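Local coordinates for centrosomal protein of 104 kDa (Homo sapiens, PDB 5LPI) that is required for ciliogenesis and for structural integrity at the ciliary tip, and here is represented by its zinc finger array, at residues A[52-57]-A[104-109]; A[66-71]-A[75-80]. All blocks are in the same frame, centred on the assembly; numbering follows the deposited sequence.

Contact 1 (A[52-57]-A[104-109]); sequences SSLTEH and CPLCHE. With ZN (zinc ion), chain H; ZN (zinc ion), chain F.
P105 puts its ring against the first turn of helix 54-60, where L54 and T55 receive it. CG of P105 is the probing atom: it lies 4.0 Å from L54 CB and equally near L54 CD2, so the ring rests along the leucine rather than on its end alone. L54 carries CG anti to its backbone N (chi1 175°), which sends CD2 past the proline to meet a methyl of the next residue, L106 CD2, at 4.1 Å; the two leucine side chains cross at about a right angle. I51 and W118 also touch P105, and V49 packs on L54, extending the apolar patch.

Beyond that patch the interface is slight. At its margin T55 OG1 approaches P105 CB at 3.7 Å, a polar atom against a ring methylene. No hydrogen bond crosses between the segments, which bury only 153 Å² together, and the four residues that touch, L54, T55, P105 and L106, all remain partly exposed.

The turn 104-109 is held by its zinc and by N-H groups directed at C104 SG, with a backbone bond from C104 N to E109 O. C104 SG, 2.3 Å from its zinc, accepts the backbone N-H of C107 at 3.6 Å and, more weakly, that of L106. C107 SG joins the same ion, completed by H121 and C128. Across the contact H57 NE2 binds a different zinc at 2.1 Å, together with C42, C45 and C62. Two zinc sites are thus bridged by apolar contact between a metal-binding helix and a neighbouring loop. The 104-109 turn, with its CPLC sequence and N-H groups directed at a cysteine sulfur, is a zinc knuckle, as in C2H2-type fingers.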
ATOM      1  N   SER A  52      -0.770   1.434   0.783  1.00 29.34           N
ATOM      2  CA  SER A  52      -1.423   1.822   2.028  1.00 36.12           C
ATOM      3  C   SER A  52      -2.822   1.236   2.160  1.00 38.67           C
ATOM      4  O   SER A  52      -3.416   1.331   3.240  1.00 37.79           O
ATOM      5  CB  SER A  52      -1.475   3.352   2.148  1.00 34.31           C
ATOM      6  OG  SER A  52      -2.276   3.931   1.132  1.00 33.88           O
ATOM      7  N   SER A  53      -3.331   0.601   1.104  1.00 31.73           N
ATOM      8  CA  SER A  53      -4.644  -0.033   1.088  1.00 34.75           C
ATOM      9  C   SER A  53      -4.552  -1.538   0.879  1.00 32.72           C
ATOM     10  O   SER A  53      -5.583  -2.188   0.633  1.00 33.34           O
ATOM     11  CB  SER A  53      -5.512   0.590  -0.011  1.00 40.43           C
ATOM     12  OG  SER A  53      -5.847   1.932   0.301  1.00 52.21           O
ATOM     13  N   LEU A  54      -3.346  -2.110   0.958  1.00 30.00           N
ATOM     14  CA  LEU A  54      -3.154  -3.485   0.500  1.00 28.11           C
ATOM     15  C   LEU A  54      -3.852  -4.482   1.413  1.00 31.32           C
ATOM     16  O   LEU A  54      -4.503  -5.418   0.935  1.00 29.35           O
ATOM     17  CB  LEU A  54      -1.660  -3.810   0.393  1.00 23.70           C
ATOM     18  CG  LEU A  54      -1.290  -5.247   0.045  1.00 24.72           C
ATOM     19  CD1 LEU A  54      -1.835  -5.684  -1.318  1.00 27.92           C
ATOM     20  CD2 LEU A  54       0.220  -5.454   0.103  1.00 30.42           C
ATOM     21  N   THR A  55      -3.729  -4.313   2.729  1.00 31.62           N
ATOM     22  CA  THR A  55      -4.418  -5.234   3.627  1.00 31.18           C
ATOM     23  C   THR A  55      -5.926  -5.188   3.400  1.00 27.95           C
ATOM     24  O   THR A  55      -6.579  -6.234   3.260  1.00 31.62           O
ATOM     25  CB  THR A  55      -4.062  -4.913   5.079  1.00 34.40           C
ATOM     26  OG1 THR A  55      -2.647  -5.077   5.249  1.00 27.28           O
ATOM     27  CG2 THR A  55      -4.800  -5.854   6.034  1.00 34.13           C
ATOM     28  N   GLU A  56      -6.492  -3.981   3.328  1.00 30.22           N
ATOM     29  CA  GLU A  56      -7.921  -3.850   3.071  1.00 35.04           C
ATOM     30  C   GLU A  56      -8.301  -4.461   1.725  1.00 35.51           C
ATOM     31  O   GLU A  56      -9.368  -5.074   1.595  1.00 36.66           O
ATOM     32  CB  GLU A  56      -8.336  -2.382   3.127  1.00 37.18           C
ATOM     33  CG  GLU A  56      -9.804  -2.161   2.781  1.00 48.63           C
ATOM     34  CD  GLU A  56     -10.248  -0.722   2.960  1.00 65.51           C
ATOM     35  OE1 GLU A  56      -9.979  -0.144   4.034  1.00 79.35           O
ATOM     36  OE2 GLU A  56     -10.866  -0.167   2.028  1.00 69.31           O
ATOM     37  N   HIS A  57      -7.429  -4.318   0.718  1.00 35.87           N
ATOM     38  CA  HIS A  57      -7.655  -4.969  -0.575  1.00 32.58           C
ATOM     39  C   HIS A  57      -7.735  -6.478  -0.420  1.00 31.44           C
ATOM     40  O   HIS A  57      -8.694  -7.119  -0.870  1.00 29.16           O
ATOM     41  CB  HIS A  57      -6.532  -4.614  -1.563  1.00 25.85           C
ATOM     42  CG  HIS A  57      -6.494  -5.512  -2.773  1.00 30.82           C
ATOM     43  ND1 HIS A  57      -7.298  -5.313  -3.878  1.00 28.74           N
ATOM     44  CD2 HIS A  57      -5.774  -6.631  -3.032  1.00 28.93           C
ATOM     45  CE1 HIS A  57      -7.063  -6.261  -4.769  1.00 29.45           C
ATOM     46  NE2 HIS A  57      -6.141  -7.074  -4.282  1.00 26.32           N
ATOM     47  N   CYS A 104       2.807  -0.489   7.709  1.00 29.47           N
ATOM     48  CA  CYS A 104       3.283  -0.933   6.402  1.00 30.96           C
ATOM     49  C   CYS A 104       3.037  -2.423   6.254  1.00 31.18           C
ATOM     50  O   CYS A 104       3.551  -3.206   7.060  1.00 30.18           O
ATOM     51  CB  CYS A 104       4.768  -0.660   6.203  1.00 25.01           C
ATOM     52  SG  CYS A 104       5.284  -1.101   4.518  1.00 29.79           S
ATOM     53  N   PRO A 105       2.265  -2.856   5.259  1.00 27.75           N
ATOM     54  CA  PRO A 105       2.064  -4.294   5.057  1.00 33.57           C
ATOM     55  C   PRO A 105       3.254  -4.987   4.406  1.00 37.03           C
ATOM     56  O   PRO A 105       3.264  -6.225   4.331  1.00 34.12           O
ATOM     57  CB  PRO A 105       0.842  -4.336   4.139  1.00 33.78           C
ATOM     58  CG  PRO A 105       1.066  -3.127   3.228  1.00 28.46           C
ATOM     59  CD  PRO A 105       1.628  -2.053   4.193  1.00 28.51           C
ATOM     60  N   LEU A 106       4.249  -4.238   3.924  1.00 32.34           N
ATOM     61  CA  LEU A 106       5.405  -4.855   3.275  1.00 29.33           C
ATOM     62  C   LEU A 106       6.513  -5.180   4.272  1.00 33.50           C
ATOM     63  O   LEU A 106       7.104  -6.262   4.218  1.00 35.34           O
ATOM     64  CB  LEU A 106       5.948  -3.940   2.176  1.00 29.11           C
ATOM     65  CG  LEU A 106       4.939  -3.489   1.113  1.00 33.21           C
ATOM     66  CD1 LEU A 106       5.635  -2.616   0.070  1.00 31.74           C
ATOM     67  CD2 LEU A 106       4.249  -4.709   0.450  1.00 29.48           C
ATOM     68  N   CYS A 107       6.817  -4.258   5.186  1.00 36.92           N
ATOM     69  CA  CYS A 107       7.861  -4.490   6.176  1.00 33.59           C
ATOM     70  C   CYS A 107       7.315  -4.631   7.590  1.00 30.17           C
ATOM     71  O   CYS A 107       8.096  -4.875   8.519  1.00 36.17           O
ATOM     72  CB  CYS A 107       8.911  -3.362   6.123  1.00 35.25           C
ATOM     73  SG  CYS A 107       8.344  -1.764   6.789  1.00 33.59           S
ATOM     74  N   HIS A 108       6.003  -4.449   7.790  1.00 33.56           N
ATOM     75  CA  HIS A 108       5.334  -4.679   9.074  1.00 34.33           C
ATOM     76  C   HIS A 108       5.685  -3.652  10.146  1.00 35.15           C
ATOM     77  O   HIS A 108       5.515  -3.928  11.334  1.00 37.45           O
ATOM     78  CB  HIS A 108       5.627  -6.085   9.607  1.00 39.25           C
ATOM     79  CG  HIS A 108       5.545  -7.140   8.556  1.00 43.65           C
ATOM     80  ND1 HIS A 108       4.348  -7.523   7.984  1.00 38.95           N
ATOM     81  CD2 HIS A 108       6.511  -7.853   7.933  1.00 38.45           C
ATOM     82  CE1 HIS A 108       4.580  -8.455   7.077  1.00 39.20           C
ATOM     83  NE2 HIS A 108       5.884  -8.665   7.017  1.00 42.22           N
ATOM     84  N   GLU A 109       6.142  -2.459   9.772  1.00 31.53           N
ATOM     85  CA  GLU A 109       6.444  -1.429  10.756  1.00 34.57           C
ATOM     86  C   GLU A 109       5.229  -0.543  11.001  1.00 33.98           C
ATOM     87  O   GLU A 109       4.447  -0.260  10.080  1.00 33.25           O
ATOM     88  CB  GLU A 109       7.640  -0.586  10.301  1.00 45.28           C
ATOM     89  CG  GLU A 109       8.914  -1.415  10.171  1.00 51.45           C
ATOM     90  CD  GLU A 109      10.105  -0.619   9.664  1.00 55.98           C
ATOM     91  OE1 GLU A 109       9.962   0.606   9.408  1.00 55.95           O
ATOM     92  OE2 GLU A 109      11.188  -1.228   9.535  1.00 49.65           O
TER
HETATM   93 ZN    ZN H 904       7.553  -0.640   4.787  1.00 33.84          ZN
HETATM   94 ZN    ZN F 902      -5.509  -8.863  -5.110  1.00 28.75          ZN

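Contact 2 (A[66-71]-A[75-80]); sequences DGFGKC and SEAVFK. With ZN (zinc ion), chain E.
The β-hairpin of the third zinc finger joins 66-71 to 75-80, its short antiparallel strands held by the hydrogen-bonded pair G69 and V78. G69 N reaches V78 O at 2.8 Å, and V78 N returns a bond of the same length to G69 O. Toward the zinc end, C71 N donates to E76 O and C71 O accepts S75 N at 2.7 Å, the latter bent at the hydrogen as the turn tightens. C71 SG meanwhile binds the zinc at 2.4 Å, with C74, H86 and C92 as the other ligands.

At the opposite end F68 and F79 form a non-hydrogen-bonded pair. Both carry CG anti to the carbonyl carbon (F68 chi1 -63°, F79 chi1 -82°), which lays the two side chains side by side. Their rings are nearly parallel (21°) but slid apart, with centroids 5.0 Å from each other: F68 CE1 sits over one face of F79, while G67 O lies at the edge of that ring. A77 CB meets F68 CB at 4.1 Å, and H44 meets both phenylalanines. With an alanine at F79, the F68 ring would probably lose its slid-apart phenylalanine partner, and H44 a ring contact.

K80 runs back past the start of the first strand, extended beyond CG, its CE 3.5 Å from F68 O. NZ donates to D66 O at 3.2 Å, tilted from the carbonyl plane, whereas the D66 carboxylate stays farther off. K80 N bonds to G67 O.

Main-chain bonds therefore set the strand register and fix both backbone polar atoms of the zinc ligand C71, while the aromatic and lysine contacts add side-chain hold at the far end.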
ATOM      1  N   ASP A  66     -11.395 -14.486  -0.366  1.00 36.38           N
ATOM      2  CA  ASP A  66     -11.911 -15.576   0.458  1.00 41.04           C
ATOM      3  C   ASP A  66     -10.816 -16.537   0.903  1.00 41.46           C
ATOM      4  O   ASP A  66     -11.089 -17.414   1.724  1.00 41.85           O
ATOM      5  CB  ASP A  66     -13.006 -16.352  -0.291  1.00 47.28           C
ATOM      6  CG  ASP A  66     -14.216 -15.487  -0.635  1.00 44.58           C
ATOM      7  OD1 ASP A  66     -14.495 -14.508   0.085  1.00 44.40           O
ATOM      8  OD2 ASP A  66     -14.897 -15.793  -1.634  1.00 51.38           O
ATOM      9  N   GLY A  67      -9.601 -16.409   0.378  1.00 38.57           N
ATOM     10  CA  GLY A  67      -8.492 -17.204   0.858  1.00 35.94           C
ATOM     11  C   GLY A  67      -7.672 -16.557   1.960  1.00 30.23           C
ATOM     12  O   GLY A  67      -6.647 -17.121   2.355  1.00 39.09           O
ATOM     13  N   PHE A  68      -8.078 -15.385   2.453  1.00 33.25           N
ATOM     14  CA  PHE A  68      -7.354 -14.677   3.504  1.00 39.19           C
ATOM     15  C   PHE A  68      -8.228 -14.458   4.729  1.00 42.61           C
ATOM     16  O   PHE A  68      -9.449 -14.319   4.624  1.00 39.21           O
ATOM     17  CB  PHE A  68      -6.853 -13.310   3.025  1.00 32.15           C
ATOM     18  CG  PHE A  68      -5.860 -13.400   1.910  1.00 34.59           C
ATOM     19  CD1 PHE A  68      -4.584 -13.883   2.142  1.00 38.56           C
ATOM     20  CD2 PHE A  68      -6.203 -13.018   0.623  1.00 34.51           C
ATOM     21  CE1 PHE A  68      -3.648 -13.974   1.098  1.00 39.55           C
ATOM     22  CE2 PHE A  68      -5.280 -13.098  -0.416  1.00 31.02           C
ATOM     23  CZ  PHE A  68      -4.000 -13.589  -0.176  1.00 33.26           C
ATOM     24  N   GLY A  69      -7.578 -14.393   5.893  1.00 40.76           N
ATOM     25  CA  GLY A  69      -8.220 -13.916   7.096  1.00 37.59           C
ATOM     26  C   GLY A  69      -7.328 -12.908   7.796  1.00 44.84           C
ATOM     27  O   GLY A  69      -6.122 -12.835   7.551  1.00 47.38           O
ATOM     28  N   LYS A  70      -7.946 -12.119   8.676  1.00 37.66           N
ATOM     29  CA  LYS A  70      -7.255 -11.029   9.354  1.00 38.48           C
ATOM     30  C   LYS A  70      -6.704 -11.528  10.679  1.00 43.76           C
ATOM     31  O   LYS A  70      -7.450 -12.078  11.497  1.00 38.07           O
ATOM     32  CB  LYS A  70      -8.194  -9.848   9.588  1.00 41.75           C
ATOM     33  CG  LYS A  70      -7.559  -8.693  10.352  1.00 41.69           C
ATOM     34  CD  LYS A  70      -8.498  -7.504  10.383  1.00 54.17           C
ATOM     35  CE  LYS A  70      -7.832  -6.278  10.974  1.00 65.84           C
ATOM     36  NZ  LYS A  70      -8.826  -5.203  11.254  1.00 75.84           N
ATOM     37  N   CYS A  71      -5.403 -11.356  10.890  1.00 40.40           N
ATOM     38  CA  CYS A  71      -4.862 -11.613  12.216  1.00 38.96           C
ATOM     39  C   CYS A  71      -5.221 -10.449  13.122  1.00 45.22           C
ATOM     40  O   CYS A  71      -4.837  -9.304  12.851  1.00 44.54           O
ATOM     41  CB  CYS A  71      -3.349 -11.806  12.186  1.00 37.38           C
ATOM     42  SG  CYS A  71      -2.671 -11.812  13.890  1.00 40.74           S
ATOM     43  N   SER A  75      -3.255  -7.194  12.456  1.00 44.32           N
ATOM     44  CA  SER A  75      -4.247  -6.589  11.563  1.00 49.58           C
ATOM     45  C   SER A  75      -4.005  -6.918  10.095  1.00 43.49           C
ATOM     46  O   SER A  75      -4.747  -6.423   9.236  1.00 40.57           O
ATOM     47  CB  SER A  75      -4.323  -5.060  11.703  1.00 58.57           C
ATOM     48  OG  SER A  75      -3.225  -4.436  11.040  1.00 62.58           O
ATOM     49  N   GLU A  76      -3.011  -7.736   9.773  1.00 35.07           N
ATOM     50  CA  GLU A  76      -2.694  -8.056   8.393  1.00 35.53           C
ATOM     51  C   GLU A  76      -3.507  -9.256   7.903  1.00 35.33           C
ATOM     52  O   GLU A  76      -4.056 -10.037   8.686  1.00 36.79           O
ATOM     53  CB  GLU A  76      -1.196  -8.328   8.241  1.00 31.81           C
ATOM     54  CG  GLU A  76      -0.324  -7.115   8.588  1.00 36.44           C
ATOM     55  CD  GLU A  76       1.165  -7.357   8.389  1.00 41.21           C
ATOM     56  OE1 GLU A  76       1.544  -8.420   7.840  1.00 43.46           O
ATOM     57  OE2 GLU A  76       1.962  -6.478   8.790  1.00 39.80           O
ATOM     58  N   ALA A  77      -3.590  -9.375   6.580  1.00 32.91           N
ATOM     59  CA  ALA A  77      -4.178 -10.547   5.947  1.00 32.86           C
ATOM     60  C   ALA A  77      -3.179 -11.696   5.931  1.00 33.60           C
ATOM     61  O   ALA A  77      -1.999 -11.515   5.613  1.00 36.28           O
ATOM     62  CB  ALA A  77      -4.607 -10.229   4.513  1.00 29.45           C
ATOM     63  N   VAL A  78      -3.663 -12.882   6.271  1.00 31.37           N
ATOM     64  CA  VAL A  78      -2.879 -14.108   6.261  1.00 31.82           C
ATOM     65  C   VAL A  78      -3.705 -15.154   5.525  1.00 31.06           C
ATOM     66  O   VAL A  78      -4.937 -15.149   5.622  1.00 34.26           O
ATOM     67  CB  VAL A  78      -2.562 -14.573   7.702  1.00 34.21           C
ATOM     68  CG1 VAL A  78      -1.783 -15.878   7.701  1.00 40.05           C
ATOM     69  CG2 VAL A  78      -1.797 -13.476   8.465  1.00 31.97           C
ATOM     70  N   PHE A  79      -3.041 -16.027   4.775  1.00 28.58           N
ATOM     71  CA  PHE A  79      -3.751 -17.149   4.173  1.00 38.98           C
ATOM     72  C   PHE A  79      -4.592 -17.848   5.233  1.00 46.69           C
ATOM     73  O   PHE A  79      -4.142 -18.050   6.365  1.00 41.84           O
ATOM     74  CB  PHE A  79      -2.769 -18.137   3.550  1.00 37.31           C
ATOM     75  CG  PHE A  79      -2.293 -17.746   2.182  1.00 45.03           C
ATOM     76  CD1 PHE A  79      -3.197 -17.528   1.155  1.00 54.42           C
ATOM     77  CD2 PHE A  79      -0.936 -17.637   1.913  1.00 48.56           C
ATOM     78  CE1 PHE A  79      -2.754 -17.186  -0.116  1.00 56.90           C
ATOM     79  CE2 PHE A  79      -0.487 -17.289   0.650  1.00 43.54           C
ATOM     80  CZ  PHE A  79      -1.394 -17.064  -0.363  1.00 48.66           C
ATOM     81  N   LYS A  80      -5.836 -18.182   4.878  1.00 44.81           N
ATOM     82  CA  LYS A  80      -6.763 -18.699   5.883  1.00 48.72           C
ATOM     83  C   LYS A  80      -6.226 -19.968   6.531  1.00 43.59           C
ATOM     84  O   LYS A  80      -6.380 -20.163   7.743  1.00 47.18           O
ATOM     85  CB  LYS A  80      -8.140 -18.952   5.270  1.00 52.62           C
ATOM     86  CG  LYS A  80      -9.196 -17.976   5.740  1.00 53.20           C
ATOM     87  CD  LYS A  80     -10.539 -18.259   5.084  1.00 54.95           C
ATOM     88  CE  LYS A  80     -11.492 -17.092   5.292  1.00 63.67           C
ATOM     89  NZ  LYS A  80     -12.724 -17.211   4.454  1.00 65.24           N
TER
HETATM   90 ZN    ZN E 901      -0.432 -11.510  13.077  1.00 41.13          ZN

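In the fold
Contact 2 is nested along the chain inside the loop closed by contact 1, and their centres lie about 12 Å apart. Helix 54-60 belongs to contact 1 and leads on to strand 68-70 of contact 2, whose hairpin packs on L58 and L59 of that helix. The two contacts also meet directly: T55 CG2 lies 3.3 Å from S75 O, and H108 ND1 is 2.7 Å from E76 OE2, a probable hydrogen bond. E76 in addition forms a salt bridge with R103, just ahead of segment 104-109. This is consistent with the second, third and fourth zinc sites packing as a joined array rather than as separate beads along the chain.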